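Local coordinates for Thiol:disulfide interchange protein DsbC (Haemophilus influenzae, PDB 1T3B) that probably transfers its redox-active disulfide to periplasmic proteins and also acts as a disulfide isomerase, working as a homodimer of the thioredoxin family, at residues Ala126-Gln131 / Asn165-His170; Asp69-Tyr74 / Val89-Met94. All blocks are in the same frame, centred on the assembly; numbering follows the deposited sequence.

Contact 1: Ala126-Gln131 / Asn165-His170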
# COMPACT_ATOMS: atom_id res chain seq x y z
N ALA A 126 -17.14 13.39 15.49
CA ALA A 126 -16.77 14.79 15.30
C ALA A 126 -15.50 15.13 16.10
O ALA A 126 -15.43 16.15 16.79
CB ALA A 126 -17.93 15.71 15.72
N GLY A 127 -14.50 14.26 16.00
CA GLY A 127 -13.25 14.47 16.71
C GLY A 127 -13.38 14.62 18.21
O GLY A 127 -14.48 14.64 18.76
N MET A 128 -12.23 14.74 18.88
CA MET A 128 -12.17 14.87 20.34
C MET A 128 -12.25 16.32 20.77
O MET A 128 -11.84 16.67 21.87
CB MET A 128 -10.85 14.31 20.86
CG MET A 128 -10.31 13.13 20.09
SD MET A 128 -11.28 11.66 20.33
CE MET A 128 -11.05 11.44 22.03
N ASN A 129 -12.78 17.18 19.91
CA ASN A 129 -12.82 18.58 20.26
C ASN A 129 -14.19 19.21 20.37
O ASN A 129 -14.51 20.15 19.64
CB ASN A 129 -11.96 19.36 19.27
CG ASN A 129 -11.71 20.78 19.73
OD1 ASN A 129 -11.31 21.01 20.87
ND2 ASN A 129 -11.94 21.74 18.85
N ASN A 130 -15.01 18.71 21.29
CA ASN A 130 -16.34 19.28 21.49
C ASN A 130 -17.03 18.71 22.72
O ASN A 130 -16.66 17.65 23.22
CB ASN A 130 -17.21 19.09 20.25
CG ASN A 130 -17.37 17.64 19.85
OD1 ASN A 130 -16.39 16.92 19.62
ND2 ASN A 130 -18.62 17.20 19.76
N GLN A 131 -18.02 19.45 23.20
CA GLN A 131 -18.79 19.08 24.38
C GLN A 131 -19.09 17.58 24.37
O GLN A 131 -18.97 16.89 25.39
CB GLN A 131 -20.08 19.88 24.39
CG GLN A 131 -20.79 19.95 25.74
CD GLN A 131 -22.17 20.58 25.64
OE1 GLN A 131 -23.09 20.02 25.01
NE2 GLN A 131 -22.34 21.74 26.27
N ASN A 165 -9.34 11.25 26.30
CA ASN A 165 -8.14 10.49 26.59
C ASN A 165 -8.36 9.02 26.28
O ASN A 165 -7.72 8.46 25.39
CB ASN A 165 -7.75 10.65 28.05
CG ASN A 165 -6.52 9.83 28.44
OD1 ASN A 165 -6.14 9.77 29.61
ND2 ASN A 165 -5.90 9.19 27.45
N ILE A 166 -9.24 8.38 27.03
CA ILE A 166 -9.53 6.97 26.81
C ILE A 166 -10.41 6.85 25.59
O ILE A 166 -10.34 5.88 24.84
CB ILE A 166 -10.27 6.35 28.02
CG1 ILE A 166 -9.34 6.30 29.23
CG2 ILE A 166 -10.77 4.95 27.69
CD1 ILE A 166 -9.98 5.72 30.47
N VAL A 167 -11.26 7.85 25.39
CA VAL A 167 -12.14 7.86 24.24
C VAL A 167 -11.24 8.04 23.03
O VAL A 167 -11.51 7.51 21.95
CB VAL A 167 -13.18 9.00 24.31
CG1 VAL A 167 -14.30 8.60 25.25
CG2 VAL A 167 -12.53 10.27 24.80
N LYS A 168 -10.15 8.76 23.23
CA LYS A 168 -9.18 8.99 22.17
C LYS A 168 -8.51 7.68 21.81
O LYS A 168 -8.41 7.33 20.63
CB LYS A 168 -8.15 10.02 22.63
CG LYS A 168 -7.24 10.56 21.54
CD LYS A 168 -6.41 11.73 22.07
CE LYS A 168 -5.34 12.13 21.09
NZ LYS A 168 -4.46 10.96 20.74
N LYS A 169 -8.08 6.93 22.82
CA LYS A 169 -7.43 5.66 22.56
C LYS A 169 -8.40 4.72 21.85
O LYS A 169 -8.01 3.96 20.97
CB LYS A 169 -6.93 5.03 23.86
CG LYS A 169 -6.26 3.67 23.68
CD LYS A 169 -5.52 3.25 24.94
CE LYS A 169 -6.46 3.05 26.13
NZ LYS A 169 -5.71 2.80 27.39
N HIS A 170 -9.68 4.77 22.23
CA HIS A 170 -10.69 3.93 21.60
C HIS A 170 -10.92 4.38 20.16
O HIS A 170 -11.14 3.57 19.27
CB HIS A 170 -12.01 4.02 22.36
CG HIS A 170 -11.98 3.35 23.70
ND1 HIS A 170 -13.04 3.40 24.59
CD2 HIS A 170 -11.03 2.60 24.30
CE1 HIS A 170 -12.73 2.70 25.67
NE2 HIS A 170 -11.52 2.21 25.52

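Contact 2: Asp69-Tyr74 / Val89-Met94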
# COMPACT_ATOMS: atom_id res chain seq x y z
N ASP A 69 -6.17 -8.42 19.51
CA ASP A 69 -5.58 -8.53 20.84
C ASP A 69 -5.52 -7.12 21.44
O ASP A 69 -5.81 -6.92 22.61
CB ASP A 69 -4.16 -9.11 20.78
CG ASP A 69 -4.10 -10.49 20.15
OD1 ASP A 69 -5.14 -11.20 20.15
OD2 ASP A 69 -3.02 -10.88 19.67
N LYS A 70 -5.13 -6.16 20.61
CA LYS A 70 -5.03 -4.76 21.01
C LYS A 70 -6.38 -4.35 21.61
O LYS A 70 -6.44 -3.87 22.74
CB LYS A 70 -4.71 -3.90 19.78
CG LYS A 70 -4.79 -2.40 19.96
CD LYS A 70 -3.57 -1.85 20.66
CE LYS A 70 -3.37 -0.39 20.31
NZ LYS A 70 -3.39 -0.15 18.84
N LEU A 71 -7.45 -4.55 20.85
CA LEU A 71 -8.80 -4.22 21.28
C LEU A 71 -9.11 -4.93 22.60
O LEU A 71 -9.29 -4.29 23.63
CB LEU A 71 -9.80 -4.62 20.20
CG LEU A 71 -11.29 -4.51 20.51
CD1 LEU A 71 -12.07 -4.17 19.26
CD2 LEU A 71 -11.76 -5.81 21.08
N ASN A 72 -9.18 -6.25 22.56
CA ASN A 72 -9.46 -7.02 23.75
C ASN A 72 -8.68 -6.48 24.94
O ASN A 72 -9.21 -6.38 26.04
CB ASN A 72 -9.09 -8.48 23.53
CG ASN A 72 -10.18 -9.23 22.84
OD1 ASN A 72 -11.29 -8.74 22.74
ND2 ASN A 72 -9.88 -10.43 22.36
N SER A 73 -7.44 -6.10 24.71
CA SER A 73 -6.62 -5.59 25.80
C SER A 73 -7.24 -4.37 26.50
O SER A 73 -6.68 -3.86 27.45
CB SER A 73 -5.23 -5.21 25.28
OG SER A 73 -5.22 -3.88 24.80
N TYR A 74 -8.40 -3.92 26.03
CA TYR A 74 -9.08 -2.75 26.59
C TYR A 74 -10.30 -3.14 27.40
O TYR A 74 -10.99 -2.29 27.96
CB TYR A 74 -9.49 -1.78 25.48
CG TYR A 74 -8.32 -1.12 24.79
CD1 TYR A 74 -7.15 -0.82 25.49
CD2 TYR A 74 -8.39 -0.75 23.45
CE1 TYR A 74 -6.08 -0.17 24.88
CE2 TYR A 74 -7.32 -0.09 22.83
CZ TYR A 74 -6.17 0.20 23.55
OH TYR A 74 -5.11 0.86 22.95
N VAL A 89 -19.78 -12.58 21.70
CA VAL A 89 -19.21 -11.46 22.44
C VAL A 89 -18.70 -10.43 21.44
O VAL A 89 -17.53 -10.45 21.06
CB VAL A 89 -18.02 -11.93 23.30
CG1 VAL A 89 -17.42 -10.76 24.07
CG2 VAL A 89 -18.46 -13.00 24.26
N VAL A 90 -19.56 -9.51 21.03
CA VAL A 90 -19.16 -8.49 20.07
C VAL A 90 -18.89 -7.11 20.66
O VAL A 90 -19.60 -6.66 21.54
CB VAL A 90 -20.23 -8.36 18.97
CG1 VAL A 90 -20.56 -9.74 18.43
CG2 VAL A 90 -21.48 -7.68 19.53
N THR A 91 -17.83 -6.46 20.17
CA THR A 91 -17.45 -5.12 20.61
C THR A 91 -18.00 -4.11 19.60
O THR A 91 -17.75 -4.21 18.41
CB THR A 91 -15.94 -4.96 20.68
OG1 THR A 91 -15.38 -5.98 21.50
CG2 THR A 91 -15.60 -3.61 21.28
N VAL A 92 -18.73 -3.12 20.10
CA VAL A 92 -19.35 -2.11 19.26
C VAL A 92 -18.76 -0.74 19.47
O VAL A 92 -18.60 -0.32 20.62
CB VAL A 92 -20.85 -2.03 19.58
CG1 VAL A 92 -21.51 -0.93 18.79
CG2 VAL A 92 -21.49 -3.34 19.31
N PHE A 93 -18.42 -0.05 18.38
CA PHE A 93 -17.90 1.31 18.49
C PHE A 93 -19.13 2.19 18.40
O PHE A 93 -19.88 2.16 17.44
CB PHE A 93 -16.90 1.63 17.39
CG PHE A 93 -15.56 1.00 17.60
CD1 PHE A 93 -15.33 -0.32 17.21
CD2 PHE A 93 -14.53 1.71 18.21
CE1 PHE A 93 -14.09 -0.91 17.43
CE2 PHE A 93 -13.29 1.12 18.43
CZ PHE A 93 -13.07 -0.19 18.04
N MET A 94 -19.34 3.00 19.42
CA MET A 94 -20.54 3.78 19.46
C MET A 94 -20.34 5.25 19.76
O MET A 94 -19.32 5.65 20.31
CB MET A 94 -21.45 3.11 20.49
CG MET A 94 -22.68 3.85 20.85
SD MET A 94 -22.81 3.86 22.63
CE MET A 94 -21.79 5.23 23.03

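Contact 1: Ala126-Gln131 / Asn165-His170
The terminal methyl of M128 sits against the first turn of helix 166-177, in the notch between V167 and K168. The SD-CE bond runs alongside the turn, so the methyl meets V167 CG2 more nearly ahead and the K168 backbone from the side. M128 CE lies 3.4 Å from V167 CG2 and 3.1 Å from K168 N, a tight fit for a methyl over a backbone amide. The same methyl is 3.3 Å from K168 CB, whereas the sulfur stands further back, SD being 3.9 Å from K168 CA. Two bends in the M128 chain, chi2 -70° and chi3 -63°, turn CE onto the helix surface. V167 points its side chain to the loop and also touches M136 of helix 131-141 and A122 of strand 116-122. K168 contributes the root of its side chain; the rest leads away, and NZ forms a salt bridge with E172. At the helix start, E137 OE2 accepts a hydrogen bond from I166 N. The 33 intervening residues are largely helical, consistent with the helical insertion of DsbA- and DsbC-type thioredoxin folds. With no hydrogen bond across it, the contact is dispersive, a thioether methyl against an aliphatic branch and a backbone amide.

Contact 2: Asp69-Tyr74 / Val89-Met94
L71 and T91 meet tip to tip where helix 63-72 lies against strand 88-94, an inner strand of the thioredoxin-fold sheet. The tight part is small and wholly buried. L71 spreads its two methyls over T91: CD1 is 4.1 Å from T91 CG2, and CD2 faces the hydroxyl branch. L71 CD1 also approaches the F93 ring obliquely, 4.2 Å from F93 CE1. The leucine reaches the strand because CG is anti to the backbone N (chi1 173°), which carries both methyls off the helix. Around this patch, L173 of helix 166-177 and M78 extend the apolar packing on L71, while V186 and L121 of the adjacent strands touch F93. The solvent side is looser: D69 and S73 are exposed and make no contact with the strand. Past the helix end the Y74 ring, which packs on K169 and L173, has K70 O 3.7 Å above its centre. N72 lies at the margin between the two regions; its OD1 is hydrogen-bonded to R119 NH2, the same nitrogen that bonds T91 OG1. A polar link through R119 therefore borders the apolar patch, and T91 OG1, though satisfied by that guanidinium, still packs 3.6 Å from L71 CD2.

Overall arrangement
The centres of contacts 1 and 2 are about 17 Å apart, yet the two abut through helix 166-177. K169 CG packs 3.1 Å from Y74 OH, and H170 O lies 3.4 Å from F93 CE2. Contact 1 uses the start of this helix to receive a loop; the centre of contact 2 is about 4 Å from the chain centre, that of contact 1 about 14 Å. L121 of strand 116-122 joins them again, touching both H170 and F93. Strand 88-94 leads on to helix 99-105 and the redox-active disulfide C98-C101, a thioredoxin-type CxxC. The F93 side chain lies near these cysteines without touching them, which places contact 2 close to the redox centre.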